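AA9 family lytic polysaccharide monooxygenase D (PDB 5UFV) uses a single bound copper ion to cleave crystalline and amorphous cellulose oxidatively, oxidising the chain at C1 with O2 or H2O2 as cosubstrate. Local coordinates at residues Val4-Ile9 against Thr67-Gln72; Gln31-Asn36 against Arg47-Thr52. All blocks are in the same frame, centred on the assembly; numbering follows the deposited sequence.

Contact 1: Val4-Ile9 against Thr67-Gln72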
ATOM      1  N   VAL A   4       2.632   6.838  -5.557  1.00 23.09           N
ATOM      2  CA  VAL A   4       2.608   5.977  -6.725  1.00 23.19           C
ATOM      3  C   VAL A   4       2.162   6.831  -7.878  1.00 22.13           C
ATOM      4  O   VAL A   4       1.048   7.310  -7.883  1.00 21.62           O
ATOM      5  CB  VAL A   4       1.612   4.828  -6.595  1.00 24.10           C
ATOM      6  CG1 VAL A   4       1.483   4.095  -7.936  1.00 25.83           C
ATOM      7  CG2 VAL A   4       2.053   3.887  -5.480  1.00 25.10           C
ATOM      8  N   THR A   5       3.019   6.976  -8.870  1.00 21.95           N
ATOM      9  CA  THR A   5       2.696   7.781 -10.019  1.00 23.73           C
ATOM     10  C   THR A   5       2.200   7.064 -11.300  1.00 23.92           C
ATOM     11  O   THR A   5       1.654   7.723 -12.196  1.00 25.84           O
ATOM     12  CB  THR A   5       3.907   8.689 -10.338  1.00 25.13           C
ATOM     13  OG1 THR A   5       5.141   7.948 -10.202  1.00 24.71           O
ATOM     14  CG2 THR A   5       3.884   9.862  -9.366  1.00 24.49           C
ATOM     15  N   SER A   6       2.372   5.749 -11.387  1.00 23.03           N
ATOM     16  CA  SER A   6       1.980   4.987 -12.568  1.00 23.10           C
ATOM     17  C   SER A   6       2.016   3.489 -12.249  1.00 24.12           C
ATOM     18  O   SER A   6       2.570   3.084 -11.235  1.00 24.52           O
ATOM     19  CB  SER A   6       2.919   5.286 -13.735  1.00 23.31           C
ATOM     20  OG  SER A   6       4.218   4.809 -13.455  1.00 22.98           O
ATOM     21  N   TYR A   7       1.436   2.660 -13.111  1.00 24.74           N
ATOM     22  CA  TYR A   7       1.361   1.224 -12.844  1.00 24.92           C
ATOM     23  C   TYR A   7       1.685   0.392 -14.094  1.00 27.01           C
ATOM     24  O   TYR A   7       1.503   0.839 -15.234  1.00 27.62           O
ATOM     25  CB  TYR A   7      -0.049   0.813 -12.365  1.00 24.85           C
ATOM     26  CG  TYR A   7      -0.598   1.499 -11.128  1.00 23.41           C
ATOM     27  CD1 TYR A   7      -1.292   2.688 -11.223  1.00 22.39           C
ATOM     28  CD2 TYR A   7      -0.455   0.930  -9.873  1.00 22.52           C
ATOM     29  CE1 TYR A   7      -1.809   3.311 -10.092  1.00 21.71           C
ATOM     30  CE2 TYR A   7      -0.952   1.549  -8.744  1.00 22.07           C
ATOM     31  CZ  TYR A   7      -1.638   2.737  -8.861  1.00 21.77           C
ATOM     32  OH  TYR A   7      -2.145   3.351  -7.737  1.00 21.07           O
ATOM     33  N   ASN A   8       2.151  -0.834 -13.857  1.00 28.33           N
ATOM     34  CA  ASN A   8       2.157  -1.876 -14.875  1.00 30.99           C
ATOM     35  C   ASN A   8       1.371  -3.084 -14.375  1.00 30.31           C
ATOM     36  O   ASN A   8       1.743  -3.724 -13.407  1.00 30.05           O
ATOM     37  CB  ASN A   8       3.581  -2.290 -15.281  1.00 32.45           C
ATOM     38  CG  ASN A   8       3.584  -3.197 -16.493  1.00 34.01           C
ATOM     39  OD1 ASN A   8       3.125  -4.337 -16.433  1.00 38.25           O
ATOM     40  ND2 ASN A   8       4.045  -2.681 -17.610  1.00 33.89           N
ATOM     41  N   ILE A   9       0.278  -3.384 -15.047  1.00 31.27           N
ATOM     42  CA  ILE A   9      -0.617  -4.438 -14.618  1.00 32.63           C
ATOM     43  C   ILE A   9      -0.873  -5.407 -15.752  1.00 34.35           C
ATOM     44  O   ILE A   9      -1.445  -5.055 -16.789  1.00 32.40           O
ATOM     45  CB  ILE A   9      -1.944  -3.861 -14.112  1.00 33.75           C
ATOM     46  CG1 ILE A   9      -1.685  -3.068 -12.822  1.00 33.31           C
ATOM     47  CG2 ILE A   9      -2.946  -4.980 -13.851  1.00 34.10           C
ATOM     48  CD1 ILE A   9      -2.710  -2.027 -12.510  1.00 32.90           C
ATOM     49  N   THR A  67       2.556  -3.981 -10.650  1.00 34.88           N
ATOM     50  CA  THR A  67       3.733  -3.200 -10.379  1.00 34.16           C
ATOM     51  C   THR A  67       3.343  -1.734 -10.265  1.00 34.37           C
ATOM     52  O   THR A  67       2.741  -1.194 -11.184  1.00 38.05           O
ATOM     53  CB  THR A  67       4.707  -3.313 -11.537  1.00 35.75           C
ATOM     54  OG1 THR A  67       5.090  -4.676 -11.702  1.00 35.48           O
ATOM     55  CG2 THR A  67       5.947  -2.443 -11.294  1.00 36.33           C
ATOM     56  N   ALA A  68       3.699  -1.095  -9.149  1.00 32.27           N
ATOM     57  CA  ALA A  68       3.505   0.330  -8.945  1.00 28.68           C
ATOM     58  C   ALA A  68       4.848   1.055  -8.977  1.00 27.67           C
ATOM     59  O   ALA A  68       5.852   0.544  -8.468  1.00 27.55           O
ATOM     60  CB  ALA A  68       2.845   0.543  -7.611  1.00 28.06           C
ATOM     61  N   THR A  69       4.862   2.243  -9.564  1.00 26.25           N
ATOM     62  CA  THR A  69       6.071   3.048  -9.655  1.00 26.68           C
ATOM     63  C   THR A  69       5.945   4.364  -8.895  1.00 25.42           C
ATOM     64  O   THR A  69       4.934   5.033  -8.957  1.00 25.15           O
ATOM     65  CB  THR A  69       6.428   3.337 -11.128  1.00 27.90           C
ATOM     66  OG1 THR A  69       6.641   2.100 -11.789  1.00 28.38           O
ATOM     67  CG2 THR A  69       7.741   4.132 -11.257  1.00 29.44           C
ATOM     68  N   TRP A  70       6.996   4.720  -8.175  1.00 25.23           N
ATOM     69  CA  TRP A  70       7.051   5.948  -7.425  1.00 24.12           C
ATOM     70  C   TRP A  70       8.028   6.793  -8.176  1.00 25.69           C
ATOM     71  O   TRP A  70       9.234   6.480  -8.189  1.00 25.75           O
ATOM     72  CB  TRP A  70       7.608   5.711  -6.026  1.00 24.12           C
ATOM     73  CG  TRP A  70       6.607   5.219  -5.051  1.00 23.69           C
ATOM     74  CD1 TRP A  70       5.917   5.972  -4.154  1.00 23.91           C
ATOM     75  CD2 TRP A  70       6.191   3.863  -4.848  1.00 23.69           C
ATOM     76  NE1 TRP A  70       5.076   5.171  -3.410  1.00 24.69           N
ATOM     77  CE2 TRP A  70       5.231   3.868  -3.828  1.00 24.92           C
ATOM     78  CE3 TRP A  70       6.552   2.640  -5.415  1.00 24.58           C
ATOM     79  CZ2 TRP A  70       4.619   2.687  -3.373  1.00 24.36           C
ATOM     80  CZ3 TRP A  70       5.941   1.484  -4.975  1.00 24.11           C
ATOM     81  CH2 TRP A  70       4.993   1.515  -3.961  1.00 24.28           C
ATOM     82  N   ALA A  71       7.529   7.847  -8.813  1.00 24.71           N
ATOM     83  CA  ALA A  71       8.402   8.755  -9.494  1.00 25.19           C
ATOM     84  C   ALA A  71       9.455   9.343  -8.567  1.00 25.98           C
ATOM     85  O   ALA A  71      10.559   9.623  -9.012  1.00 25.25           O
ATOM     86  CB  ALA A  71       7.606   9.853 -10.152  1.00 25.83           C
ATOM     87  N   GLN A  72       9.098   9.532  -7.297  1.00 28.56           N
ATOM     88  CA  GLN A  72       9.985  10.105  -6.263  1.00 32.13           C
ATOM     89  C   GLN A  72       9.691   9.391  -4.956  1.00 31.37           C
ATOM     90  O   GLN A  72       8.548   9.044  -4.688  1.00 29.18           O
ATOM     91  CB  GLN A  72       9.727  11.603  -5.999  1.00 36.59           C
ATOM     92  CG  GLN A  72       9.892  12.579  -7.175  1.00 42.23           C
ATOM     93  CD  GLN A  72      11.268  12.571  -7.881  1.00 47.65           C
ATOM     94  OE1 GLN A  72      11.390  12.961  -9.074  1.00 45.98           O
ATOM     95  NE2 GLN A  72      12.316  12.164  -7.143  1.00 51.60           N
TER
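Asn-8 and Thr-67 face each other as an antiparallel hydrogen-bonded pair: Asn-8 N gives to Thr-67 O at 2.8 Å, and Thr-67 N returns a bond to Asn-8 O at 2.9 Å. Further along, Thr-69 N binds Ser-6 O, and Thr-69 O takes the N-H of Thr-5 at 2.7 Å. Thr-5 OG1, placed between its own N and carbonyl carbon (chi1 42°), reaches across and accepts from Ala-71 N at 2.8 Å, in a bent bond of 134°. This side-chain oxygen adds a link between the chains at Ala-71. Side chains of Ser-6, Asn-8, Thr-67 and Thr-69 line the polar face of the sheet, where Thr-67 OG1 bonds to Ser-139 OG and Thr-69 OG1 to Ser-137 OG. Tyr-7 and Ala-68 project from the other face, Tyr-7 CD2 lying 4.0 Å from Ala-68 CB, while the phenol OH is bonded to Gln-29. Val-4 spreads its two methyls: CG1 meets Ala-68 CB at 3.8 Å and also sits over a face of the Tyr-7 ring, and CG2 lies over the Trp-70 six-membered ring, 3.9 Å from its centroid, in a CH-pi contact. With an alanine at Trp-70 the indole under Val-4 CG2 is gone, and the gap opened toward Leu-131 and Leu-157 is likely to leave the methyl without packing. Both strands are inner members of the four-stranded antiparallel sheet, and their apolar face packs on strands 149-159 and 167-177, as in the immunoglobulin-like beta-sandwich of AA9 enzymes.

Contact 2: Gln31-Asn36 against Arg47-Thr52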
ATOM      1  N   GLN A  31      -7.840   9.892  -6.931  1.00 25.71           N
ATOM      2  CA  GLN A  31      -7.121  11.155  -6.886  1.00 25.37           C
ATOM      3  C   GLN A  31      -6.274  11.189  -5.636  1.00 25.93           C
ATOM      4  O   GLN A  31      -6.575  10.556  -4.644  1.00 28.79           O
ATOM      5  CB  GLN A  31      -8.078  12.361  -6.866  1.00 25.21           C
ATOM      6  CG  GLN A  31      -9.130  12.420  -7.971  1.00 25.20           C
ATOM      7  CD  GLN A  31     -10.392  11.624  -7.641  1.00 26.09           C
ATOM      8  OE1 GLN A  31     -10.371  10.704  -6.803  1.00 27.02           O
ATOM      9  NE2 GLN A  31     -11.493  11.963  -8.292  1.00 25.22           N
ATOM     10  N   TRP A  32      -5.200  11.941  -5.697  1.00 25.20           N
ATOM     11  CA  TRP A  32      -4.372  12.209  -4.537  1.00 23.88           C
ATOM     12  C   TRP A  32      -3.908  13.651  -4.720  1.00 23.84           C
ATOM     13  O   TRP A  32      -3.846  14.116  -5.865  1.00 23.40           O
ATOM     14  CB  TRP A  32      -3.221  11.216  -4.426  1.00 22.84           C
ATOM     15  CG  TRP A  32      -2.435  11.003  -5.677  1.00 22.27           C
ATOM     16  CD1 TRP A  32      -2.715  10.122  -6.658  1.00 21.77           C
ATOM     17  CD2 TRP A  32      -1.227  11.675  -6.065  1.00 21.28           C
ATOM     18  NE1 TRP A  32      -1.761  10.195  -7.641  1.00 22.54           N
ATOM     19  CE2 TRP A  32      -0.834  11.138  -7.305  1.00 20.75           C
ATOM     20  CE3 TRP A  32      -0.446  12.680  -5.484  1.00 21.51           C
ATOM     21  CZ2 TRP A  32       0.309  11.549  -7.986  1.00 20.52           C
ATOM     22  CZ3 TRP A  32       0.717  13.115  -6.179  1.00 22.24           C
ATOM     23  CH2 TRP A  32       1.073  12.534  -7.420  1.00 21.35           C
ATOM     24  N   PRO A  33      -3.681  14.377  -3.612  1.00 24.31           N
ATOM     25  CA  PRO A  33      -3.513  15.834  -3.702  1.00 25.73           C
ATOM     26  C   PRO A  33      -2.069  16.290  -3.957  1.00 26.09           C
ATOM     27  O   PRO A  33      -1.844  17.321  -4.595  1.00 27.61           O
ATOM     28  CB  PRO A  33      -3.986  16.321  -2.317  1.00 25.73           C
ATOM     29  CG  PRO A  33      -3.618  15.213  -1.381  1.00 25.88           C
ATOM     30  CD  PRO A  33      -3.667  13.918  -2.203  1.00 25.65           C
ATOM     31  N   ASP A  34      -1.106  15.533  -3.447  1.00 25.54           N
ATOM     32  CA  ASP A  34       0.295  15.948  -3.468  1.00 25.57           C
ATOM     33  C   ASP A  34       1.076  14.875  -2.724  1.00 24.38           C
ATOM     34  O   ASP A  34       0.555  13.790  -2.477  1.00 23.49           O
ATOM     35  CB  ASP A  34       0.468  17.347  -2.849  1.00 27.52           C
ATOM     36  CG  ASP A  34      -0.124  17.446  -1.423  1.00 31.90           C
ATOM     37  OD1 ASP A  34       0.034  16.455  -0.617  1.00 32.30           O
ATOM     38  OD2 ASP A  34      -0.766  18.501  -1.122  1.00 33.04           O
ATOM     39  N   TYR A  35       2.315  15.166  -2.367  1.00 24.96           N
ATOM     40  CA  TYR A  35       3.189  14.182  -1.743  1.00 25.89           C
ATOM     41  C   TYR A  35       3.257  14.237  -0.215  1.00 26.23           C
ATOM     42  O   TYR A  35       4.092  13.563   0.382  1.00 28.03           O
ATOM     43  CB  TYR A  35       4.614  14.354  -2.258  1.00 26.20           C
ATOM     44  CG  TYR A  35       4.933  13.886  -3.662  1.00 25.80           C
ATOM     45  CD1 TYR A  35       4.076  13.077  -4.392  1.00 26.00           C
ATOM     46  CD2 TYR A  35       6.163  14.235  -4.231  1.00 25.66           C
ATOM     47  CE1 TYR A  35       4.418  12.661  -5.675  1.00 27.42           C
ATOM     48  CE2 TYR A  35       6.522  13.814  -5.478  1.00 25.97           C
ATOM     49  CZ  TYR A  35       5.661  13.038  -6.213  1.00 27.06           C
ATOM     50  OH  TYR A  35       6.065  12.632  -7.469  1.00 28.29           O
ATOM     51  N   ASN A  36       2.405  15.015   0.422  1.00 27.66           N
ATOM     52  CA  ASN A  36       2.444  15.140   1.887  1.00 29.59           C
ATOM     53  C   ASN A  36       1.892  13.915   2.561  1.00 28.69           C
ATOM     54  O   ASN A  36       0.957  13.312   2.083  1.00 28.17           O
ATOM     55  CB  ASN A  36       1.625  16.327   2.386  1.00 31.28           C
ATOM     56  CG  ASN A  36       2.176  17.658   1.923  1.00 32.96           C
ATOM     57  OD1 ASN A  36       3.365  17.810   1.690  1.00 36.81           O
ATOM     58  ND2 ASN A  36       1.304  18.631   1.796  1.00 34.85           N
ATOM     59  N   ARG A  47      -7.194   6.074   3.815  1.00 27.32           N
ATOM     60  CA  ARG A  47      -7.685   5.070   2.899  1.00 27.25           C
ATOM     61  C   ARG A  47      -7.113   5.204   1.497  1.00 27.30           C
ATOM     62  O   ARG A  47      -6.425   4.313   1.008  1.00 25.73           O
ATOM     63  CB  ARG A  47      -9.221   5.100   2.842  1.00 28.71           C
ATOM     64  CG  ARG A  47      -9.832   3.907   2.121  1.00 29.45           C
ATOM     65  CD  ARG A  47     -11.345   3.935   2.141  1.00 29.60           C
ATOM     66  NE  ARG A  47     -11.775   3.841   3.516  1.00 30.26           N
ATOM     67  CZ  ARG A  47     -12.994   4.068   3.952  1.00 29.35           C
ATOM     68  NH1 ARG A  47     -13.977   4.399   3.115  1.00 31.00           N
ATOM     69  NH2 ARG A  47     -13.208   3.984   5.240  1.00 28.22           N
ATOM     70  N   CYS A  48      -7.420   6.302   0.838  1.00 29.26           N
ATOM     71  CA  CYS A  48      -6.995   6.513  -0.537  1.00 30.14           C
ATOM     72  C   CYS A  48      -6.542   7.946  -0.724  1.00 29.35           C
ATOM     73  O   CYS A  48      -6.695   8.520  -1.804  1.00 29.91           O
ATOM     74  CB  CYS A  48      -8.159   6.207  -1.486  1.00 35.09           C
ATOM     75  SG  CYS A  48      -8.673   4.460  -1.564  1.00 38.31           S
ATOM     76  N   ASN A  49      -5.963   8.521   0.332  1.00 27.63           N
ATOM     77  CA  ASN A  49      -5.437   9.879   0.289  1.00 26.27           C
ATOM     78  C   ASN A  49      -6.506  10.846  -0.185  1.00 26.30           C
ATOM     79  O   ASN A  49      -6.208  11.783  -0.924  1.00 26.88           O
ATOM     80  CB  ASN A  49      -4.204   9.943  -0.625  1.00 24.94           C
ATOM     81  CG  ASN A  49      -3.125  10.886  -0.134  1.00 23.27           C
ATOM     82  OD1 ASN A  49      -3.360  11.808   0.618  1.00 24.73           O
ATOM     83  ND2 ASN A  49      -1.936  10.663  -0.599  1.00 22.81           N
ATOM     84  N   GLY A  50      -7.751  10.605   0.232  1.00 25.96           N
ATOM     85  CA  GLY A  50      -8.871  11.514  -0.057  1.00 25.45           C
ATOM     86  C   GLY A  50      -9.492  11.395  -1.443  1.00 24.95           C
ATOM     87  O   GLY A  50     -10.446  12.082  -1.731  1.00 25.86           O
ATOM     88  N   GLY A  51      -8.969  10.534  -2.309  1.00 24.68           N
ATOM     89  CA  GLY A  51      -9.605  10.262  -3.614  1.00 25.33           C
ATOM     90  C   GLY A  51     -11.019   9.715  -3.441  1.00 26.69           C
ATOM     91  O   GLY A  51     -11.416   9.263  -2.356  1.00 27.74           O
ATOM     92  N   THR A  52     -11.790   9.783  -4.509  1.00 27.10           N
ATOM     93  CA  THR A  52     -13.187   9.351  -4.486  1.00 27.94           C
ATOM     94  C   THR A  52     -13.494   8.337  -5.539  1.00 28.00           C
ATOM     95  O   THR A  52     -14.512   7.660  -5.438  1.00 30.04           O
ATOM     96  CB  THR A  52     -14.136  10.518  -4.761  1.00 28.70           C
ATOM     97  OG1 THR A  52     -13.668  11.244  -5.903  1.00 28.11           O
ATOM     98  CG2 THR A  52     -14.222  11.452  -3.540  1.00 28.90           C
TER
HETATM   99  O   HOH W   1       0.646  12.187  -0.441  1.00 19.19           O
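Gln-31 and Thr-52 meet through their side chains and one backbone N-H. With CG beside the backbone N and a bend at chi2 (85°), the Gln-31 chain folds over so that its amide turns to the second segment. Its OE1 accepts from Thr-52 N at 2.9 Å in a nearly straight bond (169°), the donor tilted from the amide plane. NE2 of Gln-31 adds a weak bond to Thr-52 OG1 at 3.3 Å, so both ends of the amide are used and its rotation is restrained; OE1 also takes a weak bond from Gly-53. Gly-51 CA lies 3.2 Å from Gln-31 O, and a beta carbon there would run into that oxygen. The glycine closes a type I' turn, Cys-48 to Gly-51, in which Asn-49 and Gly-50 both have positive phi. The turn begins at Cys-48, in the short, weakly bonded helix about 45-48, which the Cys-48–Cys-172 disulfide ties to strand 167-177, the strand carrying the copper ligand Tyr-169. The CB of Asn-49 is directed toward residues 31-36. At the unusual chi1 of -143°, its amide sets OD1 3.5 Å from Pro-33 CD, while CB packs against Trp-32 CB. Asn-49 ND2 donates to Pro-170 O and to a water that lies 2.6 Å from Asp-34 O and also close to Asn-36 O. Asp-34 braces its own loop: OD1 receives Asn-36 N at 3.0 Å from above the carboxylate plane, an Asx turn. Trp-32 swings its indole away from the second segment, and NE1 bonds to Gln-29 OE1.

Contact 1 is regular sheet pairing, a ladder of backbone bonds with a buried apolar face and a polar one. Contact 2 joins a loop to a tight turn, relying on side-chain amides, glycines and a water. Each is partly buried, but contact 2 has more exposed residues. Contact 2 is nested in the chain between the two strands of contact 1, and Tyr-35 of its loop touches Thr-5, Ala-71 and Gln-72. Both lean on strand 167-177, contact 1 by Tyr-7 on Ala-173 and Ile-9 on Ile-175, contact 2 through the Cys-48 disulfide. Gln-29 bonds to Val-4 and Tyr-7 in one and Trp-32 in the other. The side chains of Trp-70 and Asn-49 are each about 6 Å from that of Tyr-169.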